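Local coordinates for protein ICChI, a glycosylated chitinase (Ipomoea carnea, PDB 6IDN) that hydrolyses chitin and also shows lysozyme activity, as a glycosylated plant enzyme with the TIM-barrel fold of glycosyl hydrolase family 18, at residues Ile5-Asp10 and Trp256-Asp261; Thr34-Ser39 and Tyr85-Arg90; Ser62-Cys67 and Glu117-Ile122; Ala155-Cys160 and Trp180-Asn185. One frame throughout, in Å; residues are numbered along the deposited sequence. Where two conformers were deposited one is given.

Contact 1. Residues Ile5-Asp10 and Trp256-Asp261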
loop_
_atom_site.group_PDB
_atom_site.type_symbol
_atom_site.label_atom_id
_atom_site.label_comp_id
_atom_site.label_asym_id
_atom_site.label_seq_id
_atom_site.Cartn_x
_atom_site.Cartn_y
_atom_site.Cartn_z
ATOM N N ILE A 5 -2.984 3.464 5.810
ATOM C CA ILE A 5 -3.671 4.456 4.995
ATOM C C ILE A 5 -2.740 4.943 3.900
ATOM O O ILE A 5 -1.520 4.988 4.072
ATOM C CB ILE A 5 -4.194 5.648 5.826
ATOM C CG1 ILE A 5 -5.239 6.419 5.004
ATOM C CG2 ILE A 5 -3.035 6.555 6.266
ATOM C CD1 ILE A 5 -6.313 7.081 5.819
ATOM N N TYR A 6 -3.337 5.324 2.767
ATOM C CA TYR A 6 -2.609 5.944 1.667
ATOM C C TYR A 6 -2.549 7.459 1.827
ATOM O O TYR A 6 -3.548 8.110 2.147
ATOM C CB TYR A 6 -3.257 5.594 0.325
ATOM C CG TYR A 6 -2.903 4.203 -0.137
ATOM C CD1 TYR A 6 -3.618 3.102 0.318
ATOM C CD2 TYR A 6 -1.860 3.986 -1.030
ATOM C CE1 TYR A 6 -3.286 1.828 -0.077
ATOM C CE2 TYR A 6 -1.528 2.705 -1.449
ATOM C CZ TYR A 6 -2.252 1.633 -0.962
ATOM O OH TYR A 6 -1.929 0.353 -1.348
ATOM N N TRP A 7 -1.371 8.008 1.561
ATOM C CA TRP A 7 -1.152 9.444 1.598
ATOM C C TRP A 7 -0.346 9.835 0.370
ATOM O O TRP A 7 0.470 9.054 -0.127
ATOM C CB TRP A 7 -0.422 9.857 2.885
ATOM C CG TRP A 7 -0.035 11.312 2.983
ATOM C CD1 TRP A 7 -0.724 12.289 3.626
ATOM C CD2 TRP A 7 1.153 11.940 2.455
ATOM N NE1 TRP A 7 -0.053 13.497 3.529
ATOM C CE2 TRP A 7 1.100 13.300 2.813
ATOM C CE3 TRP A 7 2.248 11.480 1.715
ATOM C CZ2 TRP A 7 2.094 14.200 2.451
ATOM C CZ3 TRP A 7 3.232 12.375 1.356
ATOM C CH2 TRP A 7 3.151 13.717 1.725
ATOM N N GLY A 8 -0.607 11.038 -0.134
ATOM C CA GLY A 8 0.184 11.573 -1.224
ATOM C C GLY A 8 -0.613 12.121 -2.390
ATOM O O GLY A 8 -0.107 12.953 -3.145
ATOM N N GLN A 9 -1.858 11.672 -2.557
ATOM C CA GLN A 9 -2.583 11.925 -3.792
ATOM C C GLN A 9 -3.620 13.040 -3.674
ATOM O O GLN A 9 -4.454 13.193 -4.577
ATOM C CB GLN A 9 -3.230 10.631 -4.287
ATOM C CG GLN A 9 -2.226 9.641 -4.880
ATOM C CD GLN A 9 -1.466 10.249 -6.035
ATOM O OE1 GLN A 9 -2.052 10.559 -7.077
ATOM N NE2 GLN A 9 -0.157 10.466 -5.851
ATOM N N ASP A 10 -3.566 13.849 -2.617
ATOM C CA ASP A 10 -4.334 15.090 -2.573
ATOM C C ASP A 10 -3.624 16.075 -1.655
ATOM O O ASP A 10 -3.497 15.826 -0.452
ATOM C CB ASP A 10 -5.775 14.842 -2.109
ATOM C CG ASP A 10 -6.692 16.003 -2.440
ATOM O OD1 ASP A 10 -6.394 17.141 -2.011
ATOM O OD2 ASP A 10 -7.712 15.781 -3.131
ATOM N N TRP A 256 -8.326 3.642 1.789
ATOM C CA TRP A 256 -8.131 4.603 0.711
ATOM C C TRP A 256 -9.115 5.745 0.952
ATOM O O TRP A 256 -10.323 5.540 0.829
ATOM C CB TRP A 256 -8.405 3.926 -0.631
ATOM C CG TRP A 256 -8.329 4.873 -1.766
ATOM C CD1 TRP A 256 -9.379 5.443 -2.439
ATOM C CD2 TRP A 256 -7.138 5.396 -2.359
ATOM N NE1 TRP A 256 -8.905 6.288 -3.420
ATOM C CE2 TRP A 256 -7.535 6.276 -3.391
ATOM C CE3 TRP A 256 -5.771 5.194 -2.131
ATOM C CZ2 TRP A 256 -6.615 6.953 -4.191
ATOM C CZ3 TRP A 256 -4.859 5.885 -2.919
ATOM C CH2 TRP A 256 -5.285 6.742 -3.939
ATOM N N SER A 257 -8.645 6.952 1.307
ATOM C CA SER A 257 -7.264 7.399 1.510
ATOM C C SER A 257 -7.312 8.487 2.596
ATOM O O SER A 257 -8.385 8.803 3.099
ATOM C CB SER A 257 -6.677 7.958 0.220
ATOM O OG SER A 257 -7.295 9.210 -0.086
ATOM N N LYS A 258 -6.167 9.082 2.938
ATOM C CA LYS A 258 -6.161 10.105 3.985
ATOM C C LYS A 258 -7.114 11.251 3.651
ATOM O O LYS A 258 -7.798 11.778 4.540
ATOM C CB LYS A 258 -4.739 10.632 4.198
ATOM C CG LYS A 258 -4.632 11.825 5.166
ATOM C CD LYS A 258 -5.173 11.484 6.558
ATOM C CE LYS A 258 -4.903 12.625 7.555
ATOM N NZ LYS A 258 -5.631 13.874 7.211
ATOM N N TYR A 259 -7.187 11.630 2.372
ATOM C CA TYR A 259 -8.005 12.775 1.983
ATOM C C TYR A 259 -9.471 12.578 2.343
ATOM O O TYR A 259 -10.168 13.556 2.638
ATOM C CB TYR A 259 -7.872 13.040 0.483
ATOM C CG TYR A 259 -8.718 14.203 0.007
ATOM C CD1 TYR A 259 -8.368 15.508 0.327
ATOM C CD2 TYR A 259 -9.863 13.996 -0.753
ATOM C CE1 TYR A 259 -9.136 16.579 -0.098
ATOM C CE2 TYR A 259 -10.641 15.065 -1.181
ATOM C CZ TYR A 259 -10.269 16.348 -0.853
ATOM O OH TYR A 259 -11.035 17.413 -1.277
ATOM N N TYR A 260 -9.949 11.333 2.333
ATOM C CA TYR A 260 -11.354 11.019 2.566
ATOM C C TYR A 260 -11.638 10.555 3.985
ATOM O O TYR A 260 -12.800 10.285 4.309
ATOM C CB TYR A 260 -11.827 9.949 1.572
ATOM C CG TYR A 260 -11.720 10.416 0.136
ATOM C CD1 TYR A 260 -12.628 11.327 -0.383
ATOM C CD2 TYR A 260 -10.689 9.977 -0.685
ATOM C CE1 TYR A 260 -12.523 11.771 -1.690
ATOM C CE2 TYR A 260 -10.574 10.425 -1.999
ATOM C CZ TYR A 260 -11.498 11.313 -2.493
ATOM O OH TYR A 260 -11.398 11.769 -3.793
ATOM N N ASP A 261 -10.615 10.465 4.834
ATOM C CA ASP A 261 -10.753 9.930 6.188
ATOM C C ASP A 261 -10.905 11.082 7.179
ATOM O O ASP A 261 -9.988 11.433 7.921
ATOM C CB ASP A 261 -9.550 9.044 6.524
ATOM C CG ASP A 261 -9.704 8.327 7.853
ATOM O OD1 ASP A 261 -10.852 8.214 8.338
ATOM O OD2 ASP A 261 -8.675 7.897 8.420
HETATM O O HOH W 1 -8.827 12.936 -4.380
#

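Contact 2. Residues Thr34-Ser39 and Tyr85-Arg90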
loop_
_atom_site.group_PDB
_atom_site.type_symbol
_atom_site.label_atom_id
_atom_site.label_comp_id
_atom_site.label_asym_id
_atom_site.label_seq_id
_atom_site.Cartn_x
_atom_site.Cartn_y
_atom_site.Cartn_z
ATOM N N THR A 34 4.673 6.540 -10.359
ATOM C CA THR A 34 3.753 6.324 -11.471
ATOM C C THR A 34 4.433 5.947 -12.784
ATOM O O THR A 34 3.753 5.425 -13.678
ATOM C CB THR A 34 2.880 7.568 -11.707
ATOM O OG1 THR A 34 3.699 8.728 -11.940
ATOM C CG2 THR A 34 1.982 7.804 -10.517
ATOM N N THR A 35 5.733 6.215 -12.934
ATOM C CA THR A 35 6.530 5.685 -14.036
ATOM C C THR A 35 7.714 4.930 -13.454
ATOM O O THR A 35 8.421 5.466 -12.595
ATOM C CB THR A 35 7.046 6.790 -14.967
ATOM O OG1 THR A 35 5.949 7.404 -15.657
ATOM C CG2 THR A 35 8.026 6.208 -16.007
ATOM N N PHE A 36 7.907 3.686 -13.896
ATOM C CA PHE A 36 9.111 2.920 -13.578
ATOM C C PHE A 36 9.188 1.731 -14.523
ATOM O O PHE A 36 8.204 1.373 -15.176
ATOM C CB PHE A 36 9.142 2.442 -12.114
ATOM C CG PHE A 36 7.988 1.546 -11.730
ATOM C CD1 PHE A 36 8.050 0.174 -11.940
ATOM C CD2 PHE A 36 6.859 2.074 -11.133
ATOM C CE1 PHE A 36 6.992 -0.642 -11.598
ATOM C CE2 PHE A 36 5.800 1.255 -10.766
ATOM C CZ PHE A 36 5.865 -0.102 -11.004
ATOM N N GLY A 37 10.376 1.139 -14.600
ATOM C CA GLY A 37 10.605 -0.026 -15.426
ATOM C C GLY A 37 10.891 0.337 -16.869
ATOM O O GLY A 37 10.812 1.489 -17.290
ATOM N N HIS A 38 11.219 -0.699 -17.643
ATOM C CA HIS A 38 11.482 -0.600 -19.082
ATOM C C HIS A 38 12.397 0.585 -19.412
ATOM O O HIS A 38 12.175 1.336 -20.367
ATOM C CB HIS A 38 10.173 -0.591 -19.906
ATOM C CG HIS A 38 9.219 0.538 -19.613
ATOM N ND1 HIS A 38 8.384 0.556 -18.514
ATOM C CD2 HIS A 38 8.918 1.650 -20.326
ATOM C CE1 HIS A 38 7.638 1.648 -18.543
ATOM N NE2 HIS A 38 7.934 2.324 -19.643
ATOM N N SER A 39 13.442 0.748 -18.590
ATOM C CA SER A 39 14.550 1.677 -18.809
ATOM C C SER A 39 14.145 3.141 -18.683
ATOM O O SER A 39 14.879 4.026 -19.139
ATOM C CB SER A 39 15.224 1.432 -20.167
ATOM O OG SER A 39 16.040 0.274 -20.119
ATOM N N TYR A 85 3.875 2.474 -16.133
ATOM C CA TYR A 85 4.759 1.545 -15.440
ATOM C C TYR A 85 4.507 0.123 -15.915
ATOM O O TYR A 85 3.372 -0.248 -16.217
ATOM C CB TYR A 85 4.595 1.657 -13.918
ATOM C CG TYR A 85 3.201 1.389 -13.397
ATOM C CD1 TYR A 85 2.291 2.415 -13.225
ATOM C CD2 TYR A 85 2.815 0.104 -13.008
ATOM C CE1 TYR A 85 1.018 2.171 -12.730
ATOM C CE2 TYR A 85 1.547 -0.141 -12.509
ATOM C CZ TYR A 85 0.654 0.890 -12.361
ATOM O OH TYR A 85 -0.595 0.644 -11.853
ATOM N N TYR A 86 5.598 -0.636 -15.999
ATOM C CA TYR A 86 5.635 -2.066 -16.277
ATOM C C TYR A 86 7.094 -2.490 -16.350
ATOM O O TYR A 86 7.987 -1.670 -16.597
ATOM C CB TYR A 86 4.916 -2.440 -17.576
ATOM C CG TYR A 86 5.456 -1.776 -18.821
ATOM C CD1 TYR A 86 6.467 -2.368 -19.554
ATOM C CD2 TYR A 86 4.950 -0.559 -19.269
ATOM C CE1 TYR A 86 6.975 -1.772 -20.701
ATOM C CE2 TYR A 86 5.445 0.040 -20.420
ATOM C CZ TYR A 86 6.464 -0.565 -21.124
ATOM O OH TYR A 86 6.952 0.031 -22.273
ATOM N N LEU A 87 7.329 -3.776 -16.125
ATOM C CA LEU A 87 8.669 -4.342 -16.126
ATOM C C LEU A 87 8.855 -5.159 -17.393
ATOM O O LEU A 87 7.948 -5.881 -17.808
ATOM C CB LEU A 87 8.870 -5.225 -14.903
ATOM C CG LEU A 87 8.579 -4.513 -13.584
ATOM C CD1 LEU A 87 8.471 -5.534 -12.470
ATOM C CD2 LEU A 87 9.664 -3.476 -13.267
ATOM N N SER A 88 10.040 -5.064 -17.993
ATOM C CA SER A 88 10.239 -5.677 -19.297
ATOM C C SER A 88 10.998 -7.004 -19.263
ATOM O O SER A 88 10.991 -7.716 -20.279
ATOM C CB SER A 88 10.958 -4.692 -20.234
ATOM O OG SER A 88 12.171 -4.239 -19.664
ATOM N N SER A 89 11.614 -7.370 -18.136
ATOM C CA SER A 89 12.474 -8.552 -18.072
ATOM C C SER A 89 12.864 -8.806 -16.625
ATOM O O SER A 89 12.648 -7.963 -15.750
ATOM C CB SER A 89 13.735 -8.372 -18.908
ATOM O OG SER A 89 14.591 -7.433 -18.294
ATOM N N ARG A 90 13.482 -9.966 -16.381
ATOM C CA ARG A 90 14.014 -10.232 -15.040
ATOM C C ARG A 90 15.092 -9.220 -14.676
ATOM O O ARG A 90 15.161 -8.755 -13.529
ATOM C CB ARG A 90 14.600 -11.650 -14.950
ATOM C CG ARG A 90 13.638 -12.825 -15.075
ATOM C CD ARG A 90 14.375 -14.157 -14.834
ATOM N NE ARG A 90 14.937 -14.163 -13.491
ATOM C CZ ARG A 90 14.319 -14.637 -12.414
ATOM N NH1 ARG A 90 13.118 -15.198 -12.514
ATOM N NH2 ARG A 90 14.910 -14.538 -11.226
#

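Contact 3. Residues Ser62-Cys67 and Glu117-Ile122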
loop_
_atom_site.group_PDB
_atom_site.type_symbol
_atom_site.label_atom_id
_atom_site.label_comp_id
_atom_site.label_asym_id
_atom_site.label_seq_id
_atom_site.Cartn_x
_atom_site.Cartn_y
_atom_site.Cartn_z
ATOM N N SER A 62 12.386 14.614 7.383
ATOM C CA SER A 62 12.167 14.890 8.797
ATOM C C SER A 62 10.805 14.385 9.259
ATOM O O SER A 62 10.663 13.932 10.400
ATOM C CB SER A 62 12.299 16.391 9.067
ATOM O OG SER A 62 13.646 16.822 8.918
ATOM N N GLU A 63 9.795 14.456 8.389
ATOM C CA GLU A 63 8.465 13.989 8.765
ATOM C C GLU A 63 8.395 12.465 8.749
ATOM O O GLU A 63 7.742 11.861 9.610
ATOM C CB GLU A 63 7.413 14.608 7.838
ATOM C CG GLU A 63 7.501 16.139 7.805
ATOM C CD GLU A 63 6.312 16.833 7.158
ATOM O OE1 GLU A 63 5.248 16.204 7.003
ATOM O OE2 GLU A 63 6.446 18.033 6.822
ATOM N N ILE A 64 9.071 11.829 7.789
ATOM C CA ILE A 64 9.190 10.371 7.794
ATOM C C ILE A 64 9.883 9.917 9.073
ATOM O O ILE A 64 9.419 9.006 9.770
ATOM C CB ILE A 64 9.945 9.891 6.539
ATOM C CG1 ILE A 64 9.157 10.222 5.263
ATOM C CG2 ILE A 64 10.229 8.384 6.602
ATOM C CD1 ILE A 64 10.006 10.167 3.990
ATOM N N SER A 65 11.005 10.556 9.409
ATOM C CA SER A 65 11.704 10.197 10.636
ATOM C C SER A 65 10.795 10.352 11.848
ATOM O O SER A 65 10.811 9.516 12.760
ATOM C CB SER A 65 12.956 11.056 10.793
ATOM O OG SER A 65 13.784 10.541 11.817
ATOM N N TYR A 66 10.004 11.421 11.877
ATOM C CA TYR A 66 9.104 11.646 13.003
ATOM C C TYR A 66 8.030 10.563 13.063
ATOM O O TYR A 66 7.747 10.018 14.137
ATOM C CB TYR A 66 8.475 13.031 12.898
ATOM C CG TYR A 66 7.375 13.264 13.902
ATOM C CD1 TYR A 66 7.669 13.587 15.226
ATOM C CD2 TYR A 66 6.040 13.156 13.532
ATOM C CE1 TYR A 66 6.653 13.797 16.149
ATOM C CE2 TYR A 66 5.021 13.370 14.445
ATOM C CZ TYR A 66 5.335 13.690 15.752
ATOM O OH TYR A 66 4.321 13.891 16.666
ATOM N N CYS A 67 7.429 10.233 11.918
ATOM C CA CYS A 67 6.457 9.142 11.881
ATOM C C CYS A 67 7.069 7.853 12.405
ATOM O O CYS A 67 6.464 7.148 13.217
ATOM C CB CYS A 67 5.947 8.938 10.458
ATOM S SG CYS A 67 4.927 10.252 9.833
ATOM N N GLU A 117 16.223 9.960 5.065
ATOM C CA GLU A 117 15.576 8.951 5.901
ATOM C C GLU A 117 15.072 7.772 5.067
ATOM O O GLU A 117 14.362 7.961 4.072
ATOM C CB GLU A 117 14.424 9.576 6.687
ATOM C CG GLU A 117 13.831 8.650 7.733
ATOM C CD GLU A 117 14.753 8.436 8.925
ATOM O OE1 GLU A 117 15.617 9.295 9.188
ATOM O OE2 GLU A 117 14.621 7.397 9.602
ATOM N N SER A 118 15.406 6.551 5.497
ATOM C CA SER A 118 14.971 5.351 4.791
ATOM C C SER A 118 13.496 5.062 5.032
ATOM O O SER A 118 12.998 5.150 6.155
ATOM C CB SER A 118 15.774 4.124 5.240
ATOM O OG SER A 118 15.374 2.949 4.507
ATOM N N LEU A 119 12.785 4.719 3.966
ATOM C CA LEU A 119 11.458 4.160 4.164
ATOM C C LEU A 119 11.569 2.698 4.600
ATOM O O LEU A 119 12.635 2.068 4.531
ATOM C CB LEU A 119 10.621 4.272 2.883
ATOM C CG LEU A 119 10.333 5.698 2.391
ATOM C CD1 LEU A 119 9.328 5.727 1.239
ATOM C CD2 LEU A 119 9.843 6.548 3.518
ATOM N N ASP A 120 10.440 2.150 5.045
ATOM C CA ASP A 120 10.414 0.806 5.606
ATOM C C ASP A 120 10.160 -0.293 4.586
ATOM O O ASP A 120 10.420 -1.457 4.890
ATOM C CB ASP A 120 9.363 0.728 6.706
ATOM C CG ASP A 120 9.779 1.493 7.943
ATOM O OD1 ASP A 120 10.815 1.149 8.560
ATOM O OD2 ASP A 120 9.086 2.458 8.292
ATOM N N GLY A 121 9.680 0.029 3.391
ATOM C CA GLY A 121 9.386 -1.010 2.433
ATOM C C GLY A 121 8.603 -0.448 1.266
ATOM O O GLY A 121 8.449 0.774 1.122
ATOM N N ILE A 122 8.083 -1.381 0.468
ATOM C CA ILE A 122 7.532 -1.105 -0.851
ATOM C C ILE A 122 6.159 -1.744 -0.929
ATOM O O ILE A 122 6.011 -2.943 -0.646
ATOM C CB ILE A 122 8.445 -1.656 -1.961
ATOM C CG1 ILE A 122 9.846 -1.026 -1.834
ATOM C CG2 ILE A 122 7.817 -1.401 -3.348
ATOM C CD1 ILE A 122 9.863 0.490 -1.993
#

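Contact 4. Residues Ala155-Cys160 and Trp180-Asn185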
loop_
_atom_site.group_PDB
_atom_site.type_symbol
_atom_site.label_atom_id
_atom_site.label_comp_id
_atom_site.label_asym_id
_atom_site.label_seq_id
_atom_site.Cartn_x
_atom_site.Cartn_y
_atom_site.Cartn_z
ATOM N N ALA A 155 4.561 -5.168 0.618
ATOM C CA ALA A 155 3.115 -5.126 0.747
ATOM C C ALA A 155 2.509 -5.153 -0.647
ATOM O O ALA A 155 3.110 -4.661 -1.603
ATOM C CB ALA A 155 2.653 -3.869 1.522
ATOM N N ALA A 156 1.315 -5.747 -0.759
ATOM C CA ALA A 156 0.599 -5.810 -2.034
ATOM C C ALA A 156 -0.840 -5.361 -1.854
ATOM O O ALA A 156 -1.456 -5.634 -0.821
ATOM C CB ALA A 156 0.597 -7.235 -2.622
ATOM N N ALA A 157 -1.401 -4.751 -2.908
ATOM C CA ALA A 157 -2.753 -4.192 -2.877
ATOM C C ALA A 157 -3.596 -4.729 -4.032
ATOM O O ALA A 157 -4.013 -3.974 -4.922
ATOM C CB ALA A 157 -2.701 -2.657 -2.915
ATOM N N PRO A 158 -3.889 -6.025 -4.033
ATOM C CA PRO A 158 -4.748 -6.575 -5.088
ATOM C C PRO A 158 -6.195 -6.145 -4.903
ATOM O O PRO A 158 -6.633 -5.785 -3.816
ATOM C CB PRO A 158 -4.610 -8.088 -4.901
ATOM C CG PRO A 158 -4.444 -8.243 -3.389
ATOM C CD PRO A 158 -3.585 -7.026 -2.990
ATOM N N ALA A 159 -6.957 -6.236 -5.992
ATOM C CA ALA A 159 -8.401 -6.090 -5.891
ATOM C C ALA A 159 -9.010 -7.406 -5.416
ATOM O O ALA A 159 -8.354 -8.450 -5.389
ATOM C CB ALA A 159 -8.986 -5.656 -7.235
ATOM N N CYS A 160 -10.292 -7.372 -5.029
ATOM C CA CYS A 160 -10.813 -8.507 -4.276
ATOM C C CYS A 160 -11.140 -9.737 -5.117
ATOM O O CYS A 160 -11.316 -10.810 -4.537
ATOM C CB CYS A 160 -12.051 -8.115 -3.456
ATOM S SG CYS A 160 -13.436 -7.276 -4.316
ATOM N N TRP A 180 -3.171 -6.081 1.501
ATOM C CA TRP A 180 -4.455 -5.432 1.765
ATOM C C TRP A 180 -5.319 -5.614 0.539
ATOM O O TRP A 180 -5.037 -5.043 -0.514
ATOM C CB TRP A 180 -4.295 -3.949 2.118
ATOM C CG TRP A 180 -3.059 -3.275 1.603
ATOM C CD1 TRP A 180 -2.817 -2.860 0.327
ATOM C CD2 TRP A 180 -1.932 -2.879 2.375
ATOM N NE1 TRP A 180 -1.589 -2.250 0.247
ATOM C CE2 TRP A 180 -1.038 -2.226 1.494
ATOM C CE3 TRP A 180 -1.597 -2.986 3.733
ATOM C CZ2 TRP A 180 0.174 -1.734 1.906
ATOM C CZ3 TRP A 180 -0.354 -2.466 4.152
ATOM C CH2 TRP A 180 0.498 -1.856 3.226
ATOM N N VAL A 181 -6.367 -6.413 0.672
ATOM C CA VAL A 181 -7.251 -6.743 -0.440
ATOM C C VAL A 181 -8.295 -5.646 -0.575
ATOM O O VAL A 181 -8.991 -5.317 0.393
ATOM C CB VAL A 181 -7.910 -8.112 -0.227
ATOM C CG1 VAL A 181 -8.745 -8.459 -1.442
ATOM C CG2 VAL A 181 -6.850 -9.179 0.040
ATOM N N GLN A 182 -8.394 -5.063 -1.766
ATOM C CA GLN A 182 -9.272 -3.915 -1.983
ATOM C C GLN A 182 -10.689 -4.400 -2.241
ATOM O O GLN A 182 -11.019 -4.830 -3.342
ATOM C CB GLN A 182 -8.771 -3.049 -3.139
ATOM C CG GLN A 182 -7.424 -2.343 -2.900
ATOM C CD GLN A 182 -6.782 -1.832 -4.190
ATOM O OE1 GLN A 182 -7.112 -2.286 -5.270
ATOM N NE2 GLN A 182 -5.848 -0.906 -4.065
ATOM N N PHE A 183 -11.531 -4.288 -1.220
ATOM C CA PHE A 183 -12.946 -4.648 -1.335
ATOM C C PHE A 183 -13.738 -3.387 -1.682
ATOM O O PHE A 183 -14.545 -2.875 -0.909
ATOM C CB PHE A 183 -13.429 -5.305 -0.042
ATOM C CG PHE A 183 -13.008 -6.733 0.091
ATOM C CD1 PHE A 183 -13.771 -7.724 -0.476
ATOM C CD2 PHE A 183 -11.817 -7.071 0.714
ATOM C CE1 PHE A 183 -13.382 -9.063 -0.377
ATOM C CE2 PHE A 183 -11.427 -8.403 0.807
ATOM C CZ PHE A 183 -12.210 -9.390 0.255
ATOM N N TYR A 184 -13.465 -2.879 -2.883
ATOM C CA TYR A 184 -14.173 -1.715 -3.402
ATOM C C TYR A 184 -13.929 -1.636 -4.893
ATOM O O TYR A 184 -12.964 -2.199 -5.416
ATOM C CB TYR A 184 -13.774 -0.391 -2.720
ATOM C CG TYR A 184 -12.286 -0.060 -2.601
ATOM C CD1 TYR A 184 -11.531 -0.539 -1.530
ATOM C CD2 TYR A 184 -11.652 0.757 -3.532
ATOM C CE1 TYR A 184 -10.185 -0.223 -1.389
ATOM C CE2 TYR A 184 -10.305 1.074 -3.404
ATOM C CZ TYR A 184 -9.571 0.574 -2.336
ATOM O OH TYR A 184 -8.229 0.885 -2.193
ATOM N N ASN A 185 -14.842 -0.942 -5.560
ATOM C CA ASN A 185 -14.857 -0.807 -7.017
ATOM C C ASN A 185 -14.958 -2.154 -7.724
ATOM O O ASN A 185 -14.559 -2.271 -8.888
ATOM C CB ASN A 185 -13.632 -0.033 -7.523
ATOM C CG ASN A 185 -13.625 1.403 -7.047
ATOM O OD1 ASN A 185 -14.677 1.971 -6.782
ATOM N ND2 ASN A 185 -12.434 2.000 -6.944
#

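Contact 1. Residues Ile5-Asp10 and Trp256-Asp261
The closing seam of the TIM barrel, where the first strand (2-7) meets the chain leaving the last one (250-256), is stitched by the backbone of Y6 and K258. K258 N donates to Y6 O at 2.9 Å with an angle of 162° at the hydrogen. Alongside, the branch of I5 that carries CG1 and CD1 reaches across, CG1 lying 3.5 Å from K258 N, and CD1 also touches D261. On the barrel side Y6 and W256 cross at about a right angle: the edge of the indole is turned toward the phenol face in an offset edge-to-face pair, planes 64° apart, with W256 CE3 3.5 Å from Y6 CB. The peptide between W256 and S257 is cis, a feature known from other family 18 chitinases, in which the last-strand tryptophan lies at the substrate cleft. Y6 OH bonds to D123. Farther out, D10 lays its carboxylate flat on the Y259 ring, the planes only 7° apart and OD2 3.3 Å above the ring centre. The extended setting of D10, its CG opposite the backbone N, carries the group there. D10 OD1 is bonded to G12 N, while a water links OD2, weakly, to Y260 OH.

Contact 2. Residues Thr34-Ser39 and Tyr85-Arg90
The H38 side chain crosses Y86 at about a right angle, and tracing it outward from CB reads the contact atom by atom. CB touches the far part of the phenol, 3.5 Å from Y86 CE1. CG, placed between the backbone N and carbonyl carbon (chi1 60°), then sits 3.3 Å from Y86 CZ, and from there the imidazole spreads flat over the phenol as an offset stack, centroids 3.6 Å apart and planes 3° apart. CD2 comes 3.2 Å from Y86 OH, while CE1 lies over the other flank, 3.3 Å from Y86 CE2. ND1 turns back to the main chain: it donates to Y86 O at 3.0 Å, nearly straight at 169°, the acceptor lying close to the imidazole plane. On the inner side, F36 and Y85 run side by side; Y85 CB sits over the F36 face in a CH-pi contact, 3.6 Å from the centroid, and the two rings barely overlap. Y134 of helix 134-148 packs against both. The segments join the end of strand 27-36, just past its beta bulge at T34 and T35, to the lead-in of helix 90-103, where D92 receives both H38 N and S88 N. Because ND1 is the donor, a neutral H38 would be the ND1-protonated tautomer, and the bond to a backbone carbonyl helps fix the imidazole's rotation, in the plane that lets it stack on Y86.

Contact 3. Residues Ser62-Cys67 and Glu117-Ile122
I64 and L119 form the apolar, buried half of this helix-to-strand-entry contact. Their side chains cross at about a right angle, L119 CD2 approaching both branches of I64: 3.6 Å from CG2 and 3.7 Å from CD1. L119 is deposited in two conformers and these distances hold for one of them, so the fine fit is uncertain. I64 CG2 also meets the aliphatic part of E117, 3.8 Å from its CG, the two side chains sliding past each other in opposite directions. The looser half faces outward. There E117 bends at its second torsion (chi2 72°), bringing the carboxylate beside S65, but S65 OG reaches OE1 only through a weak bond of 3.4 Å. The stronger partner is K68, which makes a salt bridge to OE2 and also bonds S118 O. Helix 60-69 thus covers the approach to strand 121-126, through which the family 18 DxxDxDxE signature, starting at D120, runs. Chemically, dispersion between aliphatic groups carries the buried part, while at the margin K68, rather than S65, probably stabilises the charge on E117.

Contact 4. Residues Ala155-Cys160 and Trp180-Asn185
W180 lies along A155 to A157, its indole meeting them in three different ways. A157 CB stands at the edge, in the ring plane and 3.3 Å from W180 CD1; A155 CB approaches the six-membered ring obliquely, 3.3 Å from W180 CZ2; and A156 O lies over one face. The first torsion of W180 is far from a staggered value (chi1 25°), a strained setting that lays the ring against them. That same carbonyl, A156 O, takes W180 N at 2.9 Å, and P158 O takes Q182 N at 2.8 Å, so the two chains run together as neighbouring parallel strands. They are the two strands of a beta-alpha-beta crossover of the TIM barrel, the chain between 153-156 and 178-182 passing through the short helix 168-171. W180 and Q182 point their polar ends toward the signature aspartates of strand 121-126, W180 NE1 making a weak bond to D123 and Q182 NE2 a weak one to D125. V181 turns to the other side, its CG1 3.5 Å from C160 CA. Beyond the strand ends C160 swings over the F183 ring: CB stands above the face, 3.7 Å from the centroid, whereas SG sits obliquely at 4.6 Å from the same centroid and continues into the disulfide with C189. F183 is itself the centre of an inverse gamma turn, and its ring also touches helix 196-206.

From the N terminus, the first strand opens contact 1, which closes only near the C terminus and so encloses the other three, joining the first strand of the barrel to the chain leaving the last. Inside that loop contacts 2 and 3 cross: 34-39 and 62-67 come first, then 85-90 and 117-122, so the second strand's end is tied to the lead-in of helix 90-103 while helix 60-69 is tied to the entry of strand 121-126. Contact 4 follows in series, joining successive strands 153-156 and 178-182. Contact 3 borders it through a probable hydrogen bond from A155 N to I122 O. Across the barrel, contacts 1 and 4 touch where Y6 OH comes 3.1 Å from W180 NE1.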